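Local atomic coordinates of dihydrodipicolinate synthase (Bacteroides thetaiotaomicron, PDB entry 4XKY), a protein that probably acts as a Schiff-base lyase of the DapA family, either as dihydrodipicolinate synthase in lysine biosynthesis or as an N-acetylneuraminate lyase. Residues G49-Q52 against L58-E61; V78-T83 against N90-A95; G191-M196 against T247-G252; Y258-K263 against H281-R286; C264-S267 against I271-D274. All blocks are in the same frame, centred on the assembly; numbering follows the deposited sequence.

Contact 1: G49-Q52 against L58-E61; sequences GESQ and LRME
Ser51 and Arg59 carry this contact almost by themselves: a loop hydroxyl meets the side of an arginine reaching down from helix 56-70. Arg59 NE gives a weak hydrogen bond to Ser51 OG, 3.0 Å long but bent to 120° at the hydrogen, with the hydroxyl lying obliquely to the guanidinium plane. The chain of Arg59 turns at chi3 (77°), which swings NE towards the serine and lets Arg59 CD rest 3.4 Å from Ser51 O. A water joins the same two side chains. It accepts from Arg59 NH2 at 3.0 Å, in the guanidinium plane at its edge, and is 2.7 Å from Ser51 OG. In the (beta/alpha)8 barrel of this family, the contact ties the loop after strand 42-44 to the helix that follows it, and the side chain of Ser51 lies about 7 Å from that of Tyr136, the predicted proton donor/acceptor. Arg59 has a stronger partner in Asp82, a salt bridge through NH1, and an aromatic side chain of a neighbouring subunit packs against it. A leucine in its place would probably leave Asp82 without its countercharge and Ser51 OG without the NE donor.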
loop_
_atom_site.group_PDB
_atom_site.type_symbol
_atom_site.label_atom_id
_atom_site.label_comp_id
_atom_site.label_asym_id
_atom_site.label_seq_id
_atom_site.Cartn_x
_atom_site.Cartn_y
_atom_site.Cartn_z
ATOM N N GLY A 49 12.151 6.533 20.772
ATOM C CA GLY A 49 13.516 7.060 20.972
ATOM C C GLY A 49 14.139 7.687 19.735
ATOM O O GLY A 49 15.320 8.042 19.754
ATOM N N GLU A 50 13.357 7.799 18.652
ATOM C CA GLU A 50 13.811 8.458 17.400
ATOM C C GLU A 50 15.087 7.803 16.791
ATOM O O GLU A 50 15.919 8.498 16.206
ATOM C CB GLU A 50 14.104 9.965 17.671
ATOM C CG GLU A 50 12.894 10.856 17.875
ATOM C CD GLU A 50 13.247 12.231 18.449
ATOM O OE1 GLU A 50 13.475 13.212 17.689
ATOM O OE2 GLU A 50 13.284 12.322 19.689
ATOM N N SER A 51 15.281 6.496 16.916
ATOM C CA SER A 51 16.634 5.951 16.613
ATOM C C SER A 51 17.087 6.222 15.166
ATOM O O SER A 51 18.216 6.666 14.902
ATOM C CB SER A 51 16.736 4.451 16.868
ATOM O OG SER A 51 18.091 4.030 16.673
ATOM N N GLN A 52 16.189 5.973 14.232
ATOM C CA GLN A 52 16.529 6.124 12.819
ATOM C C GLN A 52 17.011 7.536 12.475
ATOM O O GLN A 52 17.936 7.688 11.660
ATOM C CB GLN A 52 15.318 5.794 11.960
ATOM C CG GLN A 52 14.158 6.752 12.195
ATOM C CD GLN A 52 12.809 6.114 11.944
ATOM O OE1 GLN A 52 12.724 4.987 11.451
ATOM N NE2 GLN A 52 11.742 6.834 12.282
ATOM N N LEU A 58 24.993 9.712 18.440
ATOM C CA LEU A 58 23.971 9.950 19.456
ATOM C C LEU A 58 23.331 8.663 19.930
ATOM O O LEU A 58 23.106 8.493 21.112
ATOM C CB LEU A 58 22.922 10.905 18.936
ATOM C CG LEU A 58 22.081 11.705 19.902
ATOM C CD1 LEU A 58 22.898 12.308 21.010
ATOM C CD2 LEU A 58 21.413 12.803 19.115
ATOM N N ARG A 59 23.089 7.731 19.019
ATOM C CA ARG A 59 22.580 6.426 19.413
ATOM C C ARG A 59 23.577 5.766 20.407
ATOM O O ARG A 59 23.173 5.197 21.406
ATOM C CB ARG A 59 22.338 5.559 18.182
ATOM C CG ARG A 59 21.227 6.093 17.298
ATOM C CD ARG A 59 21.360 5.636 15.859
ATOM N NE ARG A 59 20.921 4.255 15.704
ATOM C CZ ARG A 59 21.118 3.527 14.613
ATOM N NH1 ARG A 59 21.777 4.044 13.571
ATOM N NH2 ARG A 59 20.680 2.272 14.576
ATOM N N MET A 60 24.874 5.875 20.150
ATOM C CA MET A 60 25.856 5.282 21.067
ATOM C C MET A 60 25.852 5.957 22.432
ATOM O O MET A 60 25.899 5.277 23.449
ATOM C CB MET A 60 27.252 5.265 20.463
ATOM C CG MET A 60 27.324 4.283 19.303
ATOM S SD MET A 60 28.907 4.052 18.456
ATOM C CE MET A 60 29.509 5.728 18.249
ATOM N N GLU A 61 25.754 7.279 22.457
ATOM C CA GLU A 61 25.669 8.001 23.716
ATOM C C GLU A 61 24.414 7.649 24.513
ATOM O O GLU A 61 24.471 7.568 25.729
ATOM C CB GLU A 61 25.751 9.496 23.481
ATOM C CG GLU A 61 27.089 9.892 22.884
ATOM C CD GLU A 61 27.242 11.381 22.673
ATOM O OE1 GLU A 61 26.259 12.130 22.868
ATOM O OE2 GLU A 61 28.348 11.797 22.275
HETATM O O HOH W 1 18.881 1.415 16.828
#

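Contact 2: V78-T83 against N90-A95; sequences VCISDT and NLACLA
No ring, amide or carboxylate takes part where Val78 and Ile80 meet Leu91, Ala92 and Ala95, so there are no side-chain faces or edges to pair; the flat groups here are peptides of the backbone. One of them is approached closely: the CG2 methyl of Ile80 sits 3.7 Å from Ala92 N, on the helix backbone itself. That methyl also touches Leu91 CB and Ala92 CB, each at 4.1 Å, while Ile80 CD1 comes to 4.2 Å from Ala92 CB. Ile80 holds CG1 between its backbone N and carbonyl carbon (chi1 60°), leaving CG2 to lead towards the helix. Further up, Val78 CG2 meets Ala95 CB at 3.8 Å, and Leu91 CD1 reaches 4.4 Å from Cys79 O. The CA atoms of Ile80 and Leu91 come within 5.9 Å. Strand 76-79 and helix 85-97 begin a beta-alpha-beta unit of the barrel, and Cys79 turns the other way, its side chain about 3 Å from that of Tyr136. The packing between these segments is apolar, but Ser88 OG of the same helix hydrogen-bonds Ile80 O, so the union is not purely hydrocarbon.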
loop_
_atom_site.group_PDB
_atom_site.type_symbol
_atom_site.label_atom_id
_atom_site.label_comp_id
_atom_site.label_asym_id
_atom_site.label_seq_id
_atom_site.Cartn_x
_atom_site.Cartn_y
_atom_site.Cartn_z
ATOM N N VAL A 78 18.154 -2.894 24.216
ATOM C CA VAL A 78 18.651 -1.950 23.244
ATOM C C VAL A 78 18.169 -2.354 21.865
ATOM O O VAL A 78 18.440 -3.464 21.405
ATOM C CB VAL A 78 20.197 -1.910 23.232
ATOM C CG1 VAL A 78 20.714 -1.000 22.126
ATOM C CG2 VAL A 78 20.739 -1.442 24.579
ATOM N N CYS A 79 17.492 -1.430 21.186
ATOM C CA CYS A 79 17.148 -1.630 19.787
ATOM C C CYS A 79 18.397 -1.454 18.937
ATOM O O CYS A 79 19.046 -0.395 18.955
ATOM C CB CYS A 79 16.058 -0.666 19.330
ATOM S SG CYS A 79 15.283 -1.134 17.763
ATOM N N ILE A 80 18.736 -2.515 18.209
ATOM C CA ILE A 80 19.901 -2.519 17.327
ATOM C C ILE A 80 19.552 -2.505 15.825
ATOM O O ILE A 80 20.460 -2.607 15.001
ATOM C CB ILE A 80 20.814 -3.736 17.592
ATOM C CG1 ILE A 80 20.069 -5.051 17.371
ATOM C CG2 ILE A 80 21.382 -3.694 19.011
ATOM C CD1 ILE A 80 20.987 -6.248 17.180
ATOM N N SER A 81 18.269 -2.392 15.469
ATOM C CA SER A 81 17.856 -2.404 14.049
ATOM C C SER A 81 18.554 -1.279 13.291
ATOM O O SER A 81 18.718 -0.181 13.800
ATOM C CB SER A 81 16.335 -2.252 13.850
ATOM O OG SER A 81 15.579 -3.078 14.722
ATOM N N ASP A 82 18.999 -1.595 12.088
ATOM C CA ASP A 82 19.726 -0.658 11.255
ATOM C C ASP A 82 19.661 -1.228 9.867
ATOM O O ASP A 82 19.541 -2.434 9.709
ATOM C CB ASP A 82 21.193 -0.539 11.683
ATOM C CG ASP A 82 21.850 0.725 11.139
ATOM O OD1 ASP A 82 22.212 0.781 9.941
ATOM O OD2 ASP A 82 21.981 1.680 11.919
ATOM N N THR A 83 19.759 -0.386 8.853
ATOM C CA THR A 83 19.747 -0.900 7.493
ATOM C C THR A 83 21.045 -1.663 7.234
ATOM O O THR A 83 21.070 -2.549 6.384
ATOM C CB THR A 83 19.582 0.223 6.457
ATOM O OG1 THR A 83 20.653 1.159 6.610
ATOM C CG2 THR A 83 18.261 0.958 6.683
ATOM N N ASN A 90 27.579 -3.816 15.592
ATOM C CA ASN A 90 28.399 -2.906 16.377
ATOM C C ASN A 90 27.611 -2.321 17.573
ATOM O O ASN A 90 28.161 -2.174 18.664
ATOM C CB ASN A 90 28.972 -1.808 15.468
ATOM C CG ASN A 90 29.808 -0.797 16.229
ATOM O OD1 ASN A 90 30.927 -1.087 16.633
ATOM N ND2 ASN A 90 29.260 0.392 16.441
ATOM N N LEU A 91 26.328 -2.007 17.385
ATOM C CA LEU A 91 25.541 -1.468 18.489
ATOM C C LEU A 91 25.307 -2.527 19.540
ATOM O O LEU A 91 25.326 -2.208 20.747
ATOM C CB LEU A 91 24.190 -0.917 18.046
ATOM C CG LEU A 91 24.199 0.347 17.195
ATOM C CD1 LEU A 91 22.773 0.711 16.820
ATOM C CD2 LEU A 91 24.869 1.509 17.916
ATOM N N ALA A 92 25.051 -3.760 19.089
ATOM C CA ALA A 92 24.903 -4.891 20.008
ATOM C C ALA A 92 26.152 -5.078 20.868
ATOM O O ALA A 92 26.027 -5.233 22.065
ATOM C CB ALA A 92 24.592 -6.179 19.273
ATOM N N CYS A 93 27.342 -5.068 20.268
ATOM C CA CYS A 93 28.595 -5.204 21.043
ATOM C C CYS A 93 28.812 -4.060 22.038
ATOM O O CYS A 93 29.270 -4.278 23.160
ATOM C CB CYS A 93 29.795 -5.338 20.113
ATOM S SG CYS A 93 29.646 -6.837 19.097
ATOM N N LEU A 94 28.467 -2.849 21.619
ATOM C CA LEU A 94 28.534 -1.694 22.482
ATOM C C LEU A 94 27.580 -1.884 23.658
ATOM O O LEU A 94 27.966 -1.731 24.811
ATOM C CB LEU A 94 28.169 -0.440 21.699
ATOM C CG LEU A 94 28.122 0.792 22.603
ATOM C CD1 LEU A 94 29.532 1.333 22.767
ATOM C CD2 LEU A 94 27.195 1.865 22.071
ATOM N N ALA A 95 26.339 -2.243 23.358
ATOM C CA ALA A 95 25.369 -2.612 24.386
ATOM C C ALA A 95 25.938 -3.633 25.372
ATOM O O ALA A 95 25.880 -3.409 26.587
ATOM C CB ALA A 95 24.081 -3.132 23.763
#

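Contact 3: G191-M196 against T247-G252; sequences GPEEIM and TIYTVG
The backbones of 191-196 and 247-252 stay well apart, Glu194 CA and Tyr249 CA being the nearest such pair at 11.8 Å, so the side chains of Glu193 and Tyr249 do the bridging. These two approach from opposite directions, and Tyr249 OH donates to Glu193 OE1 over a short 2.6 Å. The hydroxyl arrives on the syn side of the carboxylate, 24° out of its plane. Carboxylate and ring are turned 71° from each other, and Glu193 CD lies in the ring plane at the edge, with OE1 3.2 Å from Tyr249 CE2. Glu193 starts with CG between its backbone N and carbonyl carbon (chi1 64°) and bends at chi2 to reach the phenol. In the barrel, this links the loop after strand 187-190 to the one joining helices 231-247 and 257-268, with the Glu193 side chain about 7 Å from that of Thr48, a predicted pyruvate-binding residue. The buried carboxylate has further donors: Gly211 N bonds to OE2, and Tyr219 OH weakly to OE1. Tyr258 packs edge-to-face with the Tyr249 ring. Glu194 OE2 lies 4.5 Å from Tyr249 CD2, near the ring plane, and is hydrogen-bonded to Ser245 OG.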
loop_
_atom_site.group_PDB
_atom_site.type_symbol
_atom_site.label_atom_id
_atom_site.label_comp_id
_atom_site.label_asym_id
_atom_site.label_seq_id
_atom_site.Cartn_x
_atom_site.Cartn_y
_atom_site.Cartn_z
ATOM N N GLY A 191 3.356 -3.291 21.920
ATOM C CA GLY A 191 3.841 -1.913 21.935
ATOM C C GLY A 191 2.745 -0.926 22.251
ATOM O O GLY A 191 2.848 -0.177 23.221
ATOM N N PRO A 192 1.687 -0.914 21.433
ATOM C CA PRO A 192 0.712 0.151 21.547
ATOM C C PRO A 192 -0.055 0.092 22.837
ATOM O O PRO A 192 -0.649 -0.937 23.144
ATOM C CB PRO A 192 -0.208 -0.090 20.351
ATOM C CG PRO A 192 0.681 -0.745 19.365
ATOM C CD PRO A 192 1.501 -1.677 20.191
ATOM N N GLU A 193 -0.053 1.200 23.580
ATOM C CA GLU A 193 -0.582 1.193 24.940
ATOM C C GLU A 193 -2.089 1.051 25.000
ATOM O O GLU A 193 -2.609 0.583 26.009
ATOM C CB GLU A 193 -0.111 2.421 25.750
ATOM C CG GLU A 193 -0.578 3.787 25.253
ATOM C CD GLU A 193 0.435 4.900 25.522
ATOM O OE1 GLU A 193 0.036 5.993 25.968
ATOM O OE2 GLU A 193 1.640 4.686 25.281
ATOM N N GLU A 194 -2.786 1.444 23.925
ATOM C CA GLU A 194 -4.243 1.403 23.912
ATOM C C GLU A 194 -4.793 -0.046 24.015
ATOM O O GLU A 194 -5.921 -0.257 24.422
ATOM C CB GLU A 194 -4.775 2.127 22.670
ATOM C CG GLU A 194 -4.412 3.625 22.623
ATOM C CD GLU A 194 -3.105 3.911 21.920
ATOM O OE1 GLU A 194 -2.294 2.964 21.696
ATOM O OE2 GLU A 194 -2.905 5.095 21.572
ATOM N N ILE A 195 -3.972 -1.041 23.692
ATOM C CA ILE A 195 -4.415 -2.433 23.697
ATOM C C ILE A 195 -3.600 -3.319 24.649
ATOM O O ILE A 195 -3.649 -4.555 24.553
ATOM C CB ILE A 195 -4.342 -3.039 22.287
ATOM C CG1 ILE A 195 -2.933 -2.897 21.693
ATOM C CG2 ILE A 195 -5.399 -2.406 21.414
ATOM C CD1 ILE A 195 -2.689 -3.737 20.451
ATOM N N MET A 196 -2.856 -2.687 25.547
ATOM C CA MET A 196 -2.067 -3.415 26.532
ATOM C C MET A 196 -2.975 -4.175 27.470
ATOM O O MET A 196 -2.733 -5.350 27.751
ATOM C CB MET A 196 -1.197 -2.453 27.344
ATOM C CG MET A 196 -0.283 -3.096 28.378
ATOM S SD MET A 196 -1.003 -3.124 30.049
ATOM C CE MET A 196 -0.998 -1.396 30.511
ATOM N N THR A 247 -5.853 12.910 23.670
ATOM C CA THR A 247 -5.592 14.330 23.971
ATOM C C THR A 247 -4.122 14.733 24.018
ATOM O O THR A 247 -3.824 15.896 23.794
ATOM C CB THR A 247 -6.252 14.818 25.284
ATOM O OG1 THR A 247 -5.718 14.113 26.431
ATOM C CG2 THR A 247 -7.774 14.674 25.206
ATOM N N ILE A 248 -3.204 13.817 24.320
ATOM C CA ILE A 248 -1.781 14.175 24.303
ATOM C C ILE A 248 -1.138 13.864 22.968
ATOM O O ILE A 248 -0.157 14.504 22.597
ATOM C CB ILE A 248 -0.960 13.470 25.417
ATOM C CG1 ILE A 248 -1.544 13.708 26.798
ATOM C CG2 ILE A 248 0.509 13.927 25.426
ATOM C CD1 ILE A 248 -1.529 15.153 27.249
ATOM N N TYR A 249 -1.627 12.850 22.257
ATOM C CA TYR A 249 -0.921 12.399 21.083
ATOM C C TYR A 249 -1.523 12.957 19.800
ATOM O O TYR A 249 -1.033 12.635 18.728
ATOM C CB TYR A 249 -0.908 10.881 21.006
ATOM C CG TYR A 249 -0.305 10.178 22.209
ATOM C CD1 TYR A 249 0.654 10.804 23.035
ATOM C CD2 TYR A 249 -0.676 8.877 22.512
ATOM C CE1 TYR A 249 1.198 10.137 24.129
ATOM C CE2 TYR A 249 -0.136 8.207 23.598
ATOM C CZ TYR A 249 0.792 8.836 24.404
ATOM O OH TYR A 249 1.322 8.154 25.466
ATOM N N THR A 250 -2.554 13.802 19.884
ATOM C CA THR A 250 -3.291 14.221 18.657
ATOM C C THR A 250 -3.172 15.711 18.322
ATOM O O THR A 250 -3.918 16.209 17.502
ATOM C CB THR A 250 -4.788 13.899 18.786
ATOM O OG1 THR A 250 -5.284 14.490 20.001
ATOM C CG2 THR A 250 -5.017 12.378 18.820
ATOM N N VAL A 251 -2.237 16.427 18.931
ATOM C CA VAL A 251 -2.137 17.866 18.708
ATOM C C VAL A 251 -1.451 18.257 17.405
ATOM O O VAL A 251 -1.812 19.250 16.786
ATOM C CB VAL A 251 -1.438 18.559 19.870
ATOM C CG1 VAL A 251 -1.121 20.003 19.510
ATOM C CG2 VAL A 251 -2.355 18.494 21.083
ATOM N N GLY A 252 -0.442 17.522 17.002
ATOM C CA GLY A 252 0.181 17.830 15.728
ATOM C C GLY A 252 -0.795 17.838 14.551
ATOM O O GLY A 252 -1.826 17.157 14.564
#

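Contact 4: Y258-K263 against H281-R286; sequences YLKGLK and HKFEQR
Lys260 leaves its helix with CG anti to the carbonyl carbon (chi1 -73°), then bends at chi3 and chi4, which folds the chain across Phe283 at about a right angle; in the phenylalanine, CG beside its own backbone N (chi1 -76°) brings the ring to the helix backbone. Lys260 CB makes a CH-pi contact over one face of the Phe283 ring, 3.8 Å from the centroid and 14° off the normal. Past the ring, Lys260 CE comes to 3.1 Å from His281 O. Phe283 CE2 meets the helix backbone at Gly261 N, 3.6 Å away. One water accepts from Lys260 NZ at 2.8 Å and weakly from His281 N; another donates to Lys260 O at 2.8 Å and accepts from Phe283 N at 3.1 Å. Lys260 NZ also has a weak hydrogen bond to Ser256 OG. The contact fastens helix 257-268 to the lead-in of helix 285-298, in the C-terminal region that follows the (beta/alpha)8 barrel of DapA enzymes. Its chemistry is divided along one lysine: methylenes pack on Phe283, while the ammonium ends among a water, a hydroxyl and a carbonyl, surroundings that would probably suit a positive charge.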
loop_
_atom_site.group_PDB
_atom_site.type_symbol
_atom_site.label_atom_id
_atom_site.label_comp_id
_atom_site.label_asym_id
_atom_site.label_seq_id
_atom_site.Cartn_x
_atom_site.Cartn_y
_atom_site.Cartn_z
ATOM N N TYR A 258 2.413 12.068 17.992
ATOM C CA TYR A 258 2.647 11.247 19.178
ATOM C C TYR A 258 3.948 11.658 19.861
ATOM O O TYR A 258 3.966 11.990 21.014
ATOM C CB TYR A 258 2.643 9.762 18.827
ATOM C CG TYR A 258 3.357 8.863 19.803
ATOM C CD1 TYR A 258 2.842 8.594 21.059
ATOM C CD2 TYR A 258 4.538 8.234 19.439
ATOM C CE1 TYR A 258 3.501 7.735 21.938
ATOM C CE2 TYR A 258 5.203 7.378 20.297
ATOM C CZ TYR A 258 4.692 7.141 21.553
ATOM O OH TYR A 258 5.371 6.279 22.394
ATOM N N LEU A 259 5.020 11.680 19.101
ATOM C CA LEU A 259 6.345 11.978 19.628
ATOM C C LEU A 259 6.450 13.421 20.158
ATOM O O LEU A 259 6.960 13.660 21.246
ATOM C CB LEU A 259 7.363 11.745 18.527
ATOM C CG LEU A 259 8.768 12.218 18.866
ATOM C CD1 LEU A 259 9.370 11.352 19.957
ATOM C CD2 LEU A 259 9.628 12.242 17.623
ATOM N N LYS A 260 5.970 14.370 19.373
ATOM C CA LYS A 260 5.991 15.759 19.758
ATOM C C LYS A 260 5.201 16.011 21.031
ATOM O O LYS A 260 5.607 16.796 21.859
ATOM C CB LYS A 260 5.474 16.628 18.621
ATOM C CG LYS A 260 6.477 16.724 17.503
ATOM C CD LYS A 260 5.858 16.931 16.138
ATOM C CE LYS A 260 5.842 18.349 15.685
ATOM N NZ LYS A 260 6.095 18.342 14.218
ATOM N N GLY A 261 4.044 15.373 21.138
ATOM C CA GLY A 261 3.197 15.517 22.294
ATOM C C GLY A 261 3.808 14.917 23.532
ATOM O O GLY A 261 3.844 15.565 24.590
ATOM N N LEU A 262 4.270 13.678 23.415
ATOM C CA LEU A 262 4.974 13.022 24.513
ATOM C C LEU A 262 6.131 13.859 25.023
ATOM O O LEU A 262 6.243 14.132 26.195
ATOM C CB LEU A 262 5.534 11.691 24.039
ATOM C CG LEU A 262 6.081 10.745 25.083
ATOM C CD1 LEU A 262 4.976 10.373 26.046
ATOM C CD2 LEU A 262 6.617 9.491 24.403
ATOM N N LYS A 263 6.996 14.291 24.120
ATOM C CA LYS A 263 8.147 15.083 24.535
ATOM C C LYS A 263 7.740 16.463 25.111
ATOM O O LYS A 263 8.322 16.925 26.087
ATOM C CB LYS A 263 9.155 15.207 23.390
ATOM C CG LYS A 263 10.077 14.004 23.241
ATOM C CD LYS A 263 11.306 14.400 22.435
ATOM C CE LYS A 263 12.422 13.391 22.569
ATOM N NZ LYS A 263 13.657 13.770 21.815
ATOM N N HIS A 281 10.402 19.142 14.381
ATOM C CA HIS A 281 10.727 20.152 15.389
ATOM C C HIS A 281 9.688 20.171 16.497
ATOM O O HIS A 281 8.510 19.909 16.271
ATOM C CB HIS A 281 10.940 21.538 14.750
ATOM C CG HIS A 281 9.691 22.193 14.223
ATOM N ND1 HIS A 281 9.158 21.910 12.982
ATOM C CD2 HIS A 281 8.910 23.169 14.748
ATOM C CE1 HIS A 281 8.078 22.647 12.785
ATOM N NE2 HIS A 281 7.913 23.430 13.836
ATOM N N LYS A 282 10.136 20.447 17.716
ATOM C CA LYS A 282 9.233 20.455 18.868
ATOM C C LYS A 282 8.058 21.437 18.698
ATOM O O LYS A 282 8.159 22.416 17.996
ATOM C CB LYS A 282 10.007 20.789 20.139
ATOM C CG LYS A 282 10.575 22.199 20.148
ATOM C CD LYS A 282 11.259 22.520 21.460
ATOM C CE LYS A 282 11.545 24.008 21.598
ATOM N NZ LYS A 282 12.379 24.230 22.818
ATOM N N PHE A 283 6.957 21.138 19.370
ATOM C CA PHE A 283 5.845 22.060 19.493
ATOM C C PHE A 283 6.252 23.428 19.989
ATOM O O PHE A 283 6.874 23.569 21.030
ATOM C CB PHE A 283 4.797 21.517 20.458
ATOM C CG PHE A 283 3.938 20.429 19.891
ATOM C CD1 PHE A 283 3.692 20.313 18.525
ATOM C CD2 PHE A 283 3.321 19.543 20.753
ATOM C CE1 PHE A 283 2.859 19.299 18.029
ATOM C CE2 PHE A 283 2.502 18.547 20.283
ATOM C CZ PHE A 283 2.275 18.410 18.919
ATOM N N GLU A 284 5.836 24.433 19.232
ATOM C CA GLU A 284 5.994 25.816 19.601
ATOM C C GLU A 284 4.884 26.220 20.614
ATOM O O GLU A 284 4.126 25.369 21.075
ATOM C CB GLU A 284 6.005 26.660 18.296
ATOM C CG GLU A 284 7.222 26.344 17.421
ATOM C CD GLU A 284 7.317 27.120 16.105
ATOM O OE1 GLU A 284 6.444 27.990 15.789
ATOM O OE2 GLU A 284 8.326 26.858 15.391
ATOM N N GLN A 285 4.808 27.497 20.954
ATOM C CA GLN A 285 3.923 28.030 22.021
ATOM C C GLN A 285 2.453 27.577 21.954
ATOM O O GLN A 285 1.890 27.139 22.956
ATOM C CB GLN A 285 3.997 29.588 22.043
ATOM C CG GLN A 285 3.274 30.299 23.203
ATOM C CD GLN A 285 3.086 31.817 22.990
ATOM O OE1 GLN A 285 2.184 32.244 22.264
ATOM N NE2 GLN A 285 3.922 32.632 23.643
ATOM N N ARG A 286 1.822 27.716 20.790
ATOM C CA ARG A 286 0.431 27.316 20.659
ATOM C C ARG A 286 0.161 25.844 20.960
ATOM O O ARG A 286 -0.750 25.510 21.719
ATOM C CB ARG A 286 -0.120 27.613 19.278
ATOM C CG ARG A 286 -1.639 27.623 19.320
ATOM C CD ARG A 286 -2.236 28.288 18.097
ATOM N NE ARG A 286 -1.894 27.513 16.913
ATOM C CZ ARG A 286 -2.478 26.368 16.573
ATOM N NH1 ARG A 286 -3.444 25.848 17.319
ATOM N NH2 ARG A 286 -2.089 25.730 15.479
HETATM O O HOH W 2 7.953 19.012 12.170
HETATM O O HOH W 3 7.497 18.705 21.133
#

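Contact 5: C264-S267 against I271-D274; sequences CALS and ICSD
Leu266 and Ser267, in the last turn of helix 257-268, are met by the returning chain from two directions. On the apolar side, Leu266 and Ile271 cross obliquely, their CD2 and CD1 methyls 4.1 Å apart, and Cys272 SG tucks under the leucine at 3.9 Å from Leu266 CB. The cysteine manages this with SG between its backbone N and carbonyl carbon (chi1 67°). On the other side, Asp274 CB presses on Ser267 CB at 3.4 Å and lies 3.9 Å from Cys264 CA. Its CG sits likewise between backbone N and carbonyl carbon (chi1 50°), and the carboxylate stands alongside the serine, Asp274 OD2 3.8 Å from Ser267 OG. Both polar ends turn to one outside partner, Arg288 NH1, which forms a salt bridge with Asp274 OD2 and a hydrogen bond with Ser267 OG. The backbone closes the turn: Ile271 N donates to Leu266 O at 3.0 Å and 153°, the five-residue-apart bond of a pi-turn, and Ser267 CA makes a CA-H...O contact of 3.1 Å with Cys272 O. An alanine here instead of Asp274 would probably leave Arg288 without its carboxylate mate, with only the serine hydroxyl of this contact to hold it. In the fold, Ile271 packs on Leu30 and His33 of helix 24-36, Leu266 faces the loop residues Val13 and Met214, and Cys264 and Ala265 rest on helix 285-298.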
loop_
_atom_site.group_PDB
_atom_site.type_symbol
_atom_site.label_atom_id
_atom_site.label_comp_id
_atom_site.label_asym_id
_atom_site.label_seq_id
_atom_site.Cartn_x
_atom_site.Cartn_y
_atom_site.Cartn_z
ATOM N N CYS A 264 6.744 17.109 24.512
ATOM C CA CYS A 264 6.223 18.356 25.056
ATOM C C CYS A 264 5.734 18.129 26.510
ATOM O O CYS A 264 6.113 18.862 27.453
ATOM C CB CYS A 264 5.093 18.860 24.176
ATOM S SG CYS A 264 4.499 20.470 24.673
ATOM N N ALA A 265 4.935 17.077 26.689
ATOM C CA ALA A 265 4.412 16.753 28.012
ATOM C C ALA A 265 5.531 16.486 29.011
ATOM O O ALA A 265 5.439 16.976 30.132
ATOM C CB ALA A 265 3.479 15.564 27.970
ATOM N N LEU A 266 6.552 15.723 28.602
ATOM C CA LEU A 266 7.715 15.433 29.455
ATOM C C LEU A 266 8.407 16.714 29.947
ATOM O O LEU A 266 8.812 16.800 31.115
ATOM C CB LEU A 266 8.722 14.487 28.775
ATOM C CG LEU A 266 8.233 13.038 28.586
ATOM C CD1 LEU A 266 9.205 12.231 27.744
ATOM C CD2 LEU A 266 7.964 12.275 29.877
ATOM N N SER A 267 8.498 17.701 29.064
ATOM C CA SER A 267 9.077 18.992 29.395
ATOM C C SER A 267 8.205 19.789 30.382
ATOM O O SER A 267 8.705 20.331 31.370
ATOM C CB SER A 267 9.330 19.806 28.125
ATOM O OG SER A 267 9.510 21.154 28.469
ATOM N N ILE A 271 10.512 16.823 33.547
ATOM C CA ILE A 271 11.347 15.603 33.460
ATOM C C ILE A 271 12.540 15.771 32.516
ATOM O O ILE A 271 13.683 15.598 32.930
ATOM C CB ILE A 271 10.500 14.377 33.083
ATOM C CG1 ILE A 271 9.513 14.073 34.218
ATOM C CG2 ILE A 271 11.383 13.150 32.826
ATOM C CD1 ILE A 271 8.187 13.493 33.751
ATOM N N CYS A 272 12.289 16.129 31.259
ATOM C CA CYS A 272 13.383 16.315 30.320
ATOM C C CYS A 272 13.053 17.303 29.208
ATOM O O CYS A 272 11.951 17.810 29.117
ATOM C CB CYS A 272 13.834 14.962 29.734
ATOM S SG CYS A 272 12.614 14.164 28.667
ATOM N N SER A 273 14.053 17.594 28.394
ATOM C CA SER A 273 13.905 18.506 27.280
ATOM C C SER A 273 12.863 17.989 26.305
ATOM O O SER A 273 12.727 16.780 26.073
ATOM C CB SER A 273 15.224 18.663 26.550
ATOM O OG SER A 273 15.049 19.411 25.366
ATOM N N ASP A 274 12.121 18.915 25.736
ATOM C CA ASP A 274 11.164 18.553 24.689
ATOM C C ASP A 274 11.759 18.615 23.303
ATOM O O ASP A 274 11.037 18.443 22.308
ATOM C CB ASP A 274 9.932 19.473 24.750
ATOM C CG ASP A 274 10.299 20.953 24.797
ATOM O OD1 ASP A 274 11.498 21.309 24.889
ATOM O OD2 ASP A 274 9.378 21.779 24.723
#

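Following the chain from the N terminus, contact 1 closes the short turn from strand 42-44 into helix 56-70. Contact 2 then closes the next strand-helix step, in series with it, and the two touch where helix 56-70 meets residues 78-83 and helix 85-97. Contact 3 spans about fifty residues, across the last barrel strand and the helices around it, and lies on the opposite side of the chain's centre from contact 2. Beyond it, contact 4 shuts the loop between helices 257-268 and 285-298, with contact 5 nested inside; no contacts cross. Contact 4 touches contacts 3 and 5, and its Lys263 reaches Glu50 of contact 1, binding the C-terminal helices back to the barrel.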